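Local atomic coordinates of Orf11 (Staphylococcus phage P68, PDB entry 6O43), a protein that is a potential lysin of a staphylococcal bacteriophage, probably one that helps to break down the host cell wall. Residues G34-W39 against L63-E68; V38-N43 against L77-H82; I47-K52 against D88-A93. All coordinates share one frame; numbering follows the deposited sequence.

Contact 1. Residues G34-W39 against L63-E68; sequences GRFNVW and LFAVYE. With I3C (5-amino-2,4,6-triiodobenzene-1,3-dicarboxylic acid), chain B.
R35 and E68 meet through a single carboxylate oxygen, OE2, which takes two donors from the same residue. Backbone R35 N gives it a bond of 2.6 Å on the anti side of the carboxylate, and R35 NH1 adds a salt bridge, NH1 to OE2 at 3.0 Å, on the syn side. E68 OE2 sits at the edge of the R35 guanidinium, near its plane, but the carboxylate and guanidinium planes stand 77° apart, so this is a one-oxygen grip and not a flat two-pronged pair. E68 reaches R35 because CG leaves anti to its backbone N (chi1 -179°) and the chain then bends at chi2. The other oxygen, OE1, accepts from L80 N, while R35 NH2 binds L77 O and N81 OD1, which fixes the rotation of both groups. G34 suits its place: its positive phi is easy for glycine, and its CA lies 3.4 Å from E68 OE2, so the chain passes close by the carboxylate.

F36 supplies the apolar half. Its CE2 rests 3.5 Å from E68 CG, and CZ comes to the edge of the F64 ring, 4.1 Å from F64 CD2. The small A65 lets the F36 ring edge approach the helix backbone, CE2 to A65 CA being 4.1 Å. On the far side, R35 CD covers one face of W39, whose opposite face carries N13 of the ligand.

The local axes of 34-38 and 63-68 make 76° with each other. Helix 44-57 backs F36 and F64 through I47 and V50, helix 23-30 adds V30, and W79 fills in from the loop beyond.

Contact 2. Residues V38-N43 against L77-H82; sequences VWLGGN and LGWLNH. With I3C (5-amino-2,4,6-triiodobenzene-1,3-dicarboxylic acid), chain B.
W39 drives the edge of its six-membered ring into the face of W79, and this aromatic pair dominates the contact. It is a T-shaped stack: the W39 six-membered ring and the W79 five-membered ring have planes 84° apart and centroids separated by 4.9 Å. CZ3 of W39 comes closest, 3.4 Å from W79 NE1, while W39 CE3 sits over the W79 face toward its rim. W79 CG lies anti to the carbonyl carbon (chi1 -69°), and a chi2 of 98° turns the indole so that its face meets W39. Tryptophan suits both places, one offering a long hydrogen-rich edge and the other a broad electron-rich face.

Apolar contacts extend the stack. L40 CD1 touches the rim of the W79 ring at CH2, 4.1 Å away, approaching near the ring plane. W39 CH2 passes 3.7 Å from G78 CA, and with no side chain on that carbon the indole can lie close to the backbone.

No hydrogen bond joins the two segments, and the polar atoms are served from outside. W79 NE1 donates to Y89 O, W79 N to D92 OD2, and L77 O accepts from R35 NH2. Within the loop, N43 N bonds L40 O and closes a type I' turn whose central residues, G41 and G42, both have the positive phi that glycine adopts readily. N43 then caps helix 44-57, its OD1 accepting from K46 N.

The ligand meets W39 at the backbone too: iodine I2 lies 3.0 Å from W39 O, a separation consistent with a halogen bond.

The chemistry is therefore that of shape and ring electrostatics: W79 is held by its NH groups, and W39 stands against it with one edge buried and one face turned to the ligand.

Contact 3. Residues I47-K52 against D88-A93; sequences IRQVLK and DYLTDA. With I3C (5-amino-2,4,6-triiodobenzene-1,3-dicarboxylic acid), chain B.
Helices 44-57 and 89-104 run side by side here, their local axes 9.8 Å apart and only 24° from parallel, with V50 and L90 the nearest residues by CA. Two kinds of side-chain contact join the two helices.

The polar one is at the outer side. Y89 OH donates to Q49 OE1 over a short 2.5 Å, arriving in the carbonyl plane with a C=O...donor angle of 149°. Q49 suits the job because its chain is extended beyond CG, which itself lies anti to the backbone N, so the amide spans the gap between the helices. Its NE2 end lies 3.4 Å from L90 CD2, an apolar neighbour. Y89 holds its ring between backbone N and carbonyl carbon (chi1 74°), a rotamer that a helix interior disfavours but that its first turn can accept.

Deeper in, V50 uses both branches. CG2 meets the Y89 ring edge, 3.7 Å from CD1, and CG1 packs on A93 CB at 3.9 Å, where a small residue lets the helices come near. Beta-branched V50 can thus touch two residues one helical turn apart.

D88 sets the start of the second helix. As N-cap it takes T91 N on OD1 at 2.8 Å, from above the carboxylate plane, and T91 OG1 on OD2. The ligand lies beside this end, its N13 3.6 Å from Y89 N.

Around the pair, W39 and L40 abut Y89, W79 lies against A93, and F64 of helix 61-71 meets V50. Helix 23-30 covers the other flank of helix 44-57, where R48 forms a salt bridge with D24.

Overall arrangement
The three contacts lie on one side of the chain, contacts 1 and 2 with centres about 5 Å apart and contact 3 about 10 Å and 9 Å from them. Contacts 1 and 2 share V38 and W39 and are tied by R35 NH2 to L77 O at 2.7 Å. Contact 1 meets contact 3 where W39 CE3 packs 3.6 Å from Y89 CB and F64 CE2 lies 3.7 Å from V50 CG1, while W79 of contact 2 rests on the first turn of helix 89-104, its CD1 3.4 Å from A93 N. W39, D88 and Y89 from these segments, together with R86 and G87, surround the bound triiodinated compound, which all three contacts border.

Contact 1. Residues G34-W39 against L63-E68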
loop_
_atom_site.group_PDB
_atom_site.type_symbol
_atom_site.label_atom_id
_atom_site.label_comp_id
_atom_site.label_asym_id
_atom_site.label_seq_id
_atom_site.Cartn_x
_atom_site.Cartn_y
_atom_site.Cartn_z
ATOM N N GLY A 34 -2.665 11.169 -9.585
ATOM C CA GLY A 34 -1.712 10.199 -10.095
ATOM C C GLY A 34 -1.861 9.957 -11.583
ATOM O O GLY A 34 -2.080 10.881 -12.375
ATOM N N ARG A 35 -1.743 8.686 -11.972
ATOM C CA ARG A 35 -1.802 8.318 -13.378
ATOM C C ARG A 35 -3.223 8.251 -13.919
ATOM O O ARG A 35 -3.398 8.206 -15.142
ATOM C CB ARG A 35 -1.078 6.990 -13.589
ATOM C CG ARG A 35 0.423 7.158 -13.427
ATOM C CD ARG A 35 1.161 5.862 -13.165
ATOM N NE ARG A 35 2.563 6.156 -12.887
ATOM C CZ ARG A 35 3.018 6.559 -11.707
ATOM N NH1 ARG A 35 2.186 6.699 -10.685
ATOM N NH2 ARG A 35 4.309 6.822 -11.545
ATOM N N PHE A 36 -4.239 8.250 -13.054
ATOM C CA PHE A 36 -5.588 8.487 -13.552
ATOM C C PHE A 36 -5.663 9.840 -14.244
ATOM O O PHE A 36 -6.446 10.016 -15.183
ATOM C CB PHE A 36 -6.611 8.399 -12.414
ATOM C CG PHE A 36 -6.552 7.110 -11.634
ATOM C CD1 PHE A 36 -6.891 5.908 -12.230
ATOM C CD2 PHE A 36 -6.181 7.108 -10.300
ATOM C CE1 PHE A 36 -6.850 4.723 -11.515
ATOM C CE2 PHE A 36 -6.139 5.924 -9.577
ATOM C CZ PHE A 36 -6.477 4.728 -10.190
ATOM N N ASN A 37 -4.824 10.788 -13.820
ATOM C CA ASN A 37 -4.743 12.108 -14.441
ATOM C C ASN A 37 -3.684 12.154 -15.542
ATOM O O ASN A 37 -3.989 12.491 -16.690
ATOM C CB ASN A 37 -4.448 13.173 -13.377
ATOM C CG ASN A 37 -4.297 14.565 -13.971
ATOM O OD1 ASN A 37 -5.041 14.952 -14.876
ATOM N ND2 ASN A 37 -3.328 15.325 -13.468
ATOM N N VAL A 38 -2.435 11.812 -15.207
ATOM C CA VAL A 38 -1.341 12.010 -16.155
ATOM C C VAL A 38 -1.462 11.054 -17.336
ATOM O O VAL A 38 -1.228 11.442 -18.489
ATOM C CB VAL A 38 0.019 11.865 -15.449
ATOM C CG1 VAL A 38 1.140 11.874 -16.474
ATOM C CG2 VAL A 38 0.217 12.984 -14.438
ATOM N N TRP A 39 -1.825 9.797 -17.079
ATOM C CA TRP A 39 -1.883 8.802 -18.146
ATOM C C TRP A 39 -3.240 8.748 -18.841
ATOM O O TRP A 39 -3.299 8.620 -20.068
ATOM C CB TRP A 39 -1.543 7.414 -17.600
ATOM C CG TRP A 39 -0.078 7.162 -17.398
ATOM C CD1 TRP A 39 0.948 8.042 -17.592
ATOM C CD2 TRP A 39 0.522 5.933 -16.963
ATOM N NE1 TRP A 39 2.152 7.437 -17.296
ATOM C CE2 TRP A 39 1.916 6.142 -16.912
ATOM C CE3 TRP A 39 0.014 4.676 -16.613
ATOM C CZ2 TRP A 39 2.810 5.139 -16.520
ATOM C CZ3 TRP A 39 0.904 3.680 -16.224
ATOM C CH2 TRP A 39 2.283 3.918 -16.183
ATOM N N LEU A 63 -7.800 -0.267 -2.740
ATOM C CA LEU A 63 -6.380 -0.185 -2.401
ATOM C C LEU A 63 -5.584 0.438 -3.541
ATOM O O LEU A 63 -4.780 1.353 -3.329
ATOM C CB LEU A 63 -5.828 -1.570 -2.063
ATOM C CG LEU A 63 -4.306 -1.625 -1.874
ATOM C CD1 LEU A 63 -3.886 -0.792 -0.668
ATOM C CD2 LEU A 63 -3.824 -3.066 -1.746
ATOM N N PHE A 64 -5.806 -0.046 -4.763
ATOM C CA PHE A 64 -5.106 0.485 -5.928
ATOM C C PHE A 64 -5.291 1.995 -6.034
ATOM O O PHE A 64 -4.317 2.750 -6.145
ATOM C CB PHE A 64 -5.621 -0.226 -7.183
ATOM C CG PHE A 64 -4.765 -0.033 -8.403
ATOM C CD1 PHE A 64 -3.667 -0.853 -8.624
ATOM C CD2 PHE A 64 -5.077 0.942 -9.343
ATOM C CE1 PHE A 64 -2.876 -0.693 -9.742
ATOM C CE2 PHE A 64 -4.292 1.110 -10.472
ATOM C CZ PHE A 64 -3.185 0.287 -10.671
ATOM N N ALA A 65 -6.544 2.454 -5.972
ATOM C CA ALA A 65 -6.830 3.878 -6.113
ATOM C C ALA A 65 -6.234 4.684 -4.964
ATOM O O ALA A 65 -5.642 5.748 -5.179
ATOM C CB ALA A 65 -8.341 4.103 -6.192
ATOM N N VAL A 66 -6.399 4.201 -3.730
ATOM C CA VAL A 66 -5.908 4.945 -2.572
ATOM C C VAL A 66 -4.388 5.075 -2.613
ATOM O O VAL A 66 -3.832 6.122 -2.260
ATOM C CB VAL A 66 -6.385 4.281 -1.268
ATOM C CG1 VAL A 66 -5.438 4.616 -0.129
ATOM C CG2 VAL A 66 -7.798 4.733 -0.936
ATOM N N TYR A 67 -3.693 4.020 -3.040
ATOM C CA TYR A 67 -2.237 4.102 -3.129
ATOM C C TYR A 67 -1.799 4.990 -4.287
ATOM O O TYR A 67 -0.838 5.757 -4.157
ATOM C CB TYR A 67 -1.630 2.705 -3.255
ATOM C CG TYR A 67 -1.160 2.145 -1.935
ATOM C CD1 TYR A 67 -1.692 2.606 -0.738
ATOM C CD2 TYR A 67 -0.162 1.179 -1.881
ATOM C CE1 TYR A 67 -1.261 2.106 0.475
ATOM C CE2 TYR A 67 0.280 0.675 -0.670
ATOM C CZ TYR A 67 -0.272 1.142 0.507
ATOM O OH TYR A 67 0.161 0.645 1.717
ATOM N N GLU A 68 -2.487 4.904 -5.428
ATOM C CA GLU A 68 -2.154 5.780 -6.544
ATOM C C GLU A 68 -2.361 7.241 -6.167
ATOM O O GLU A 68 -1.543 8.102 -6.513
ATOM C CB GLU A 68 -2.987 5.414 -7.775
ATOM C CG GLU A 68 -2.683 6.257 -9.007
ATOM C CD GLU A 68 -1.247 6.105 -9.488
ATOM O OE1 GLU A 68 -0.588 5.116 -9.108
ATOM O OE2 GLU A 68 -0.772 6.982 -10.242
HETATM I I3 I3C B . 3.294 3.641 -20.170
HETATM I I2 I3C B . -0.824 7.784 -21.636
HETATM I I1 I3C B . 4.815 8.232 -23.832
HETATM O O8 I3C B . 5.496 4.865 -23.110
HETATM O O9 I3C B . 5.997 5.786 -21.197
HETATM C C10 I3C B . 1.653 8.990 -23.291
HETATM N N13 I3C B . 0.534 5.184 -20.304
HETATM C C1 I3C B . 3.731 6.076 -21.988
HETATM C C6 I3C B . 2.794 5.407 -21.215
HETATM C C5 I3C B . 1.505 5.891 -21.116
HETATM C C4 I3C B . 1.145 7.044 -21.786
HETATM C C3 I3C B . 2.073 7.717 -22.559
HETATM C C2 I3C B . 3.370 7.233 -22.661
HETATM C C7 I3C B . 5.158 5.544 -22.103
HETATM O O11 I3C B . 1.796 10.111 -22.734
HETATM O O12 I3C B . 1.158 8.918 -24.446
#

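Contact 2. Residues V38-N43 against L77-H82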
loop_
_atom_site.group_PDB
_atom_site.type_symbol
_atom_site.label_atom_id
_atom_site.label_comp_id
_atom_site.label_asym_id
_atom_site.label_seq_id
_atom_site.Cartn_x
_atom_site.Cartn_y
_atom_site.Cartn_z
ATOM N N VAL A 38 -2.435 11.812 -15.207
ATOM C CA VAL A 38 -1.341 12.010 -16.155
ATOM C C VAL A 38 -1.462 11.054 -17.336
ATOM O O VAL A 38 -1.228 11.442 -18.489
ATOM C CB VAL A 38 0.019 11.865 -15.449
ATOM C CG1 VAL A 38 1.140 11.874 -16.474
ATOM C CG2 VAL A 38 0.217 12.984 -14.438
ATOM N N TRP A 39 -1.825 9.797 -17.079
ATOM C CA TRP A 39 -1.883 8.802 -18.146
ATOM C C TRP A 39 -3.240 8.748 -18.841
ATOM O O TRP A 39 -3.299 8.620 -20.068
ATOM C CB TRP A 39 -1.543 7.414 -17.600
ATOM C CG TRP A 39 -0.078 7.162 -17.398
ATOM C CD1 TRP A 39 0.948 8.042 -17.592
ATOM C CD2 TRP A 39 0.522 5.933 -16.963
ATOM N NE1 TRP A 39 2.152 7.437 -17.296
ATOM C CE2 TRP A 39 1.916 6.142 -16.912
ATOM C CE3 TRP A 39 0.014 4.676 -16.613
ATOM C CZ2 TRP A 39 2.810 5.139 -16.520
ATOM C CZ3 TRP A 39 0.904 3.680 -16.224
ATOM C CH2 TRP A 39 2.283 3.918 -16.183
ATOM N N LEU A 40 -4.337 8.836 -18.092
ATOM C CA LEU A 40 -5.669 8.665 -18.657
ATOM C C LEU A 40 -6.437 9.973 -18.815
ATOM O O LEU A 40 -7.587 9.946 -19.269
ATOM C CB LEU A 40 -6.482 7.693 -17.792
ATOM C CG LEU A 40 -5.766 6.453 -17.250
ATOM C CD1 LEU A 40 -6.740 5.578 -16.472
ATOM C CD2 LEU A 40 -5.094 5.655 -18.365
ATOM N N GLY A 41 -5.851 11.107 -18.443
ATOM C CA GLY A 41 -6.521 12.388 -18.577
ATOM C C GLY A 41 -7.854 12.464 -17.857
ATOM O O GLY A 41 -8.716 13.278 -18.209
ATOM N N GLY A 42 -8.035 11.617 -16.845
ATOM C CA GLY A 42 -9.255 11.608 -16.065
ATOM C C GLY A 42 -10.440 10.938 -16.722
ATOM O O GLY A 42 -11.557 11.054 -16.207
ATOM N N ASN A 43 -10.232 10.227 -17.829
ATOM C CA ASN A 43 -11.330 9.623 -18.578
ATOM C C ASN A 43 -11.954 8.485 -17.775
ATOM O O ASN A 43 -11.276 7.509 -17.439
ATOM C CB ASN A 43 -10.816 9.124 -19.924
ATOM C CG ASN A 43 -11.890 8.448 -20.748
ATOM O OD1 ASN A 43 -12.130 7.250 -20.606
ATOM N ND2 ASN A 43 -12.538 9.213 -21.625
ATOM N N LEU A 77 8.167 5.642 -13.430
ATOM C CA LEU A 77 7.562 4.565 -12.660
ATOM C C LEU A 77 6.110 4.349 -13.071
ATOM O O LEU A 77 5.397 5.291 -13.428
ATOM C CB LEU A 77 7.631 4.857 -11.157
ATOM C CG LEU A 77 9.012 5.155 -10.569
ATOM C CD1 LEU A 77 8.883 5.586 -9.115
ATOM C CD2 LEU A 77 9.928 3.946 -10.697
ATOM N N GLY A 78 5.680 3.093 -13.013
ATOM C CA GLY A 78 4.313 2.741 -13.333
ATOM C C GLY A 78 3.378 2.978 -12.165
ATOM O O GLY A 78 3.679 3.720 -11.228
ATOM N N TRP A 79 2.221 2.319 -12.228
ATOM C CA TRP A 79 1.194 2.502 -11.209
ATOM C C TRP A 79 1.752 2.260 -9.811
ATOM O O TRP A 79 2.559 1.352 -9.590
ATOM C CB TRP A 79 0.013 1.559 -11.473
ATOM C CG TRP A 79 -0.800 1.902 -12.699
ATOM C CD1 TRP A 79 -0.698 1.329 -13.935
ATOM C CD2 TRP A 79 -1.846 2.882 -12.797
ATOM N NE1 TRP A 79 -1.606 1.895 -14.795
ATOM C CE2 TRP A 79 -2.321 2.851 -14.124
ATOM C CE3 TRP A 79 -2.423 3.782 -11.895
ATOM C CZ2 TRP A 79 -3.346 3.684 -14.570
ATOM C CZ3 TRP A 79 -3.436 4.609 -12.338
ATOM C CH2 TRP A 79 -3.889 4.555 -13.667
ATOM N N LEU A 80 1.310 3.086 -8.862
ATOM C CA LEU A 80 1.671 2.998 -7.449
ATOM C C LEU A 80 3.138 3.315 -7.191
ATOM O O LEU A 80 3.611 3.140 -6.061
ATOM C CB LEU A 80 1.338 1.617 -6.867
ATOM C CG LEU A 80 0.030 0.961 -7.340
ATOM C CD1 LEU A 80 -0.217 -0.334 -6.580
ATOM C CD2 LEU A 80 -1.159 1.907 -7.210
ATOM N N ASN A 81 3.870 3.797 -8.197
ATOM C CA ASN A 81 5.308 4.032 -8.083
ATOM C C ASN A 81 6.054 2.751 -7.723
ATOM O O ASN A 81 7.077 2.781 -7.034
ATOM C CB ASN A 81 5.617 5.139 -7.071
ATOM C CG ASN A 81 5.288 6.521 -7.603
ATOM O OD1 ASN A 81 5.263 6.739 -8.811
ATOM N ND2 ASN A 81 5.039 7.462 -6.700
ATOM N N HIS A 82 5.548 1.617 -8.209
ATOM C CA HIS A 82 6.073 0.320 -7.800
ATOM C C HIS A 82 7.430 0.029 -8.433
ATOM O O HIS A 82 8.372 -0.373 -7.739
ATOM C CB HIS A 82 5.070 -0.779 -8.156
ATOM C CG HIS A 82 5.245 -2.031 -7.360
ATOM N ND1 HIS A 82 4.510 -2.298 -6.224
ATOM C CD2 HIS A 82 6.077 -3.087 -7.527
ATOM C CE1 HIS A 82 4.877 -3.467 -5.730
ATOM N NE2 HIS A 82 5.826 -3.966 -6.501
HETATM I I3 I3C B . 3.294 3.641 -20.170
HETATM I I2 I3C B . -0.824 7.784 -21.636
HETATM I I1 I3C B . 4.815 8.232 -23.832
HETATM O O8 I3C B . 5.496 4.865 -23.110
HETATM O O9 I3C B . 5.997 5.786 -21.197
HETATM C C10 I3C B . 1.653 8.990 -23.291
HETATM N N13 I3C B . 0.534 5.184 -20.304
HETATM C C1 I3C B . 3.731 6.076 -21.988
HETATM C C6 I3C B . 2.794 5.407 -21.215
HETATM C C5 I3C B . 1.505 5.891 -21.116
HETATM C C4 I3C B . 1.145 7.044 -21.786
HETATM C C3 I3C B . 2.073 7.717 -22.559
HETATM C C2 I3C B . 3.370 7.233 -22.661
HETATM C C7 I3C B . 5.158 5.544 -22.103
HETATM O O11 I3C B . 1.796 10.111 -22.734
HETATM O O12 I3C B . 1.158 8.918 -24.446
#

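Contact 3. Residues I47-K52 against D88-A93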
loop_
_atom_site.group_PDB
_atom_site.type_symbol
_atom_site.label_atom_id
_atom_site.label_comp_id
_atom_site.label_asym_id
_atom_site.label_seq_id
_atom_site.Cartn_x
_atom_site.Cartn_y
_atom_site.Cartn_z
ATOM N N ILE A 47 -10.509 4.762 -16.529
ATOM C CA ILE A 47 -10.339 4.520 -15.097
ATOM C C ILE A 47 -11.067 3.244 -14.689
ATOM O O ILE A 47 -10.513 2.388 -13.990
ATOM C CB ILE A 47 -10.825 5.735 -14.288
ATOM C CG1 ILE A 47 -9.957 6.961 -14.585
ATOM C CG2 ILE A 47 -10.824 5.422 -12.803
ATOM C CD1 ILE A 47 -10.447 8.234 -13.914
ATOM N N ARG A 48 -12.318 3.094 -15.133
ATOM C CA ARG A 48 -13.061 1.866 -14.864
ATOM C C ARG A 48 -12.358 0.650 -15.438
ATOM O O ARG A 48 -12.307 -0.406 -14.801
ATOM C CB ARG A 48 -14.468 1.956 -15.445
ATOM C CG ARG A 48 -15.385 2.847 -14.676
ATOM C CD ARG A 48 -16.704 3.039 -15.408
ATOM N NE ARG A 48 -17.435 4.148 -14.817
ATOM C CZ ARG A 48 -18.091 4.069 -13.666
ATOM N NH1 ARG A 48 -18.115 2.926 -12.993
ATOM N NH2 ARG A 48 -18.716 5.134 -13.190
ATOM N N GLN A 49 -11.854 0.766 -16.666
ATOM C CA GLN A 49 -11.109 -0.326 -17.278
ATOM C C GLN A 49 -9.957 -0.767 -16.381
ATOM O O GLN A 49 -9.744 -1.964 -16.161
ATOM C CB GLN A 49 -10.600 0.117 -18.649
ATOM C CG GLN A 49 -9.978 -0.981 -19.481
ATOM C CD GLN A 49 -9.219 -0.432 -20.670
ATOM O OE1 GLN A 49 -8.774 0.718 -20.658
ATOM N NE2 GLN A 49 -9.070 -1.247 -21.707
ATOM N N VAL A 50 -9.217 0.199 -15.836
ATOM C CA VAL A 50 -8.076 -0.116 -14.979
ATOM C C VAL A 50 -8.541 -0.780 -13.690
ATOM O O VAL A 50 -8.044 -1.846 -13.307
ATOM C CB VAL A 50 -7.261 1.158 -14.695
ATOM C CG1 VAL A 50 -6.289 0.918 -13.553
ATOM C CG2 VAL A 50 -6.531 1.605 -15.953
ATOM N N LEU A 51 -9.504 -0.166 -13.003
ATOM C CA LEU A 51 -9.956 -0.703 -11.723
ATOM C C LEU A 51 -10.551 -2.098 -11.885
ATOM O O LEU A 51 -10.268 -2.999 -11.090
ATOM C CB LEU A 51 -10.965 0.252 -11.087
ATOM C CG LEU A 51 -10.362 1.615 -10.747
ATOM C CD1 LEU A 51 -11.392 2.524 -10.092
ATOM C CD2 LEU A 51 -9.140 1.432 -9.852
ATOM N N LYS A 52 -11.390 -2.293 -12.905
ATOM C CA LYS A 52 -11.924 -3.627 -13.168
ATOM C C LYS A 52 -10.802 -4.635 -13.398
ATOM O O LYS A 52 -10.881 -5.780 -12.942
ATOM C CB LYS A 52 -12.861 -3.590 -14.376
ATOM C CG LYS A 52 -14.181 -2.873 -14.144
ATOM C CD LYS A 52 -15.062 -2.968 -15.383
ATOM C CE LYS A 52 -15.126 -4.403 -15.893
ATOM N NZ LYS A 52 -16.095 -4.564 -17.019
ATOM N N ASP A 88 2.325 0.339 -21.705
ATOM C CA ASP A 88 1.042 1.020 -21.813
ATOM C C ASP A 88 0.320 0.911 -20.477
ATOM O O ASP A 88 0.650 0.068 -19.639
ATOM C CB ASP A 88 0.189 0.449 -22.957
ATOM C CG ASP A 88 -0.280 -0.967 -22.689
ATOM O OD1 ASP A 88 -1.337 -1.130 -22.042
ATOM O OD2 ASP A 88 0.408 -1.919 -23.122
ATOM N N TYR A 89 -0.675 1.782 -20.284
ATOM C CA TYR A 89 -1.276 1.912 -18.960
ATOM C C TYR A 89 -2.000 0.641 -18.530
ATOM O O TYR A 89 -1.986 0.301 -17.341
ATOM C CB TYR A 89 -2.224 3.114 -18.916
ATOM C CG TYR A 89 -3.541 2.927 -19.642
ATOM C CD1 TYR A 89 -4.612 2.285 -19.030
ATOM C CD2 TYR A 89 -3.720 3.416 -20.926
ATOM C CE1 TYR A 89 -5.818 2.117 -19.686
ATOM C CE2 TYR A 89 -4.922 3.253 -21.589
ATOM C CZ TYR A 89 -5.968 2.604 -20.963
ATOM O OH TYR A 89 -7.168 2.444 -21.622
ATOM N N LEU A 90 -2.639 -0.068 -19.463
ATOM C CA LEU A 90 -3.367 -1.274 -19.083
ATOM C C LEU A 90 -2.411 -2.425 -18.794
ATOM O O LEU A 90 -2.559 -3.122 -17.785
ATOM C CB LEU A 90 -4.365 -1.669 -20.174
ATOM C CG LEU A 90 -5.331 -2.784 -19.768
ATOM C CD1 LEU A 90 -6.071 -2.399 -18.495
ATOM C CD2 LEU A 90 -6.314 -3.093 -20.890
ATOM N N THR A 91 -1.433 -2.643 -19.675
ATOM C CA THR A 91 -0.394 -3.629 -19.397
ATOM C C THR A 91 0.291 -3.351 -18.065
ATOM O O THR A 91 0.640 -4.281 -17.327
ATOM C CB THR A 91 0.635 -3.638 -20.530
ATOM O OG1 THR A 91 0.003 -4.030 -21.757
ATOM C CG2 THR A 91 1.774 -4.600 -20.208
ATOM N N ASP A 92 0.486 -2.073 -17.734
ATOM C CA ASP A 92 1.178 -1.735 -16.495
ATOM C C ASP A 92 0.311 -2.033 -15.277
ATOM O O ASP A 92 0.808 -2.547 -14.267
ATOM C CB ASP A 92 1.599 -0.265 -16.509
ATOM C CG ASP A 92 2.608 0.060 -15.425
ATOM O OD1 ASP A 92 3.801 -0.259 -15.612
ATOM O OD2 ASP A 92 2.217 0.619 -14.381
ATOM N N ALA A 93 -0.984 -1.712 -15.349
ATOM C CA ALA A 93 -1.870 -1.994 -14.224
ATOM C C ALA A 93 -1.931 -3.486 -13.933
ATOM O O ALA A 93 -1.861 -3.902 -12.769
ATOM C CB ALA A 93 -3.271 -1.442 -14.494
HETATM I I3 I3C B . 3.294 3.641 -20.170
HETATM I I2 I3C B . -0.824 7.784 -21.636
HETATM I I1 I3C B . 4.815 8.232 -23.832
HETATM O O8 I3C B . 5.496 4.865 -23.110
HETATM O O9 I3C B . 5.997 5.786 -21.197
HETATM C C10 I3C B . 1.653 8.990 -23.291
HETATM N N13 I3C B . 0.534 5.184 -20.304
HETATM C C1 I3C B . 3.731 6.076 -21.988
HETATM C C6 I3C B . 2.794 5.407 -21.215
HETATM C C5 I3C B . 1.505 5.891 -21.116
HETATM C C4 I3C B . 1.145 7.044 -21.786
HETATM C C3 I3C B . 2.073 7.717 -22.559
HETATM C C2 I3C B . 3.370 7.233 -22.661
HETATM C C7 I3C B . 5.158 5.544 -22.103
HETATM O O11 I3C B . 1.796 10.111 -22.734
HETATM O O12 I3C B . 1.158 8.918 -24.446
#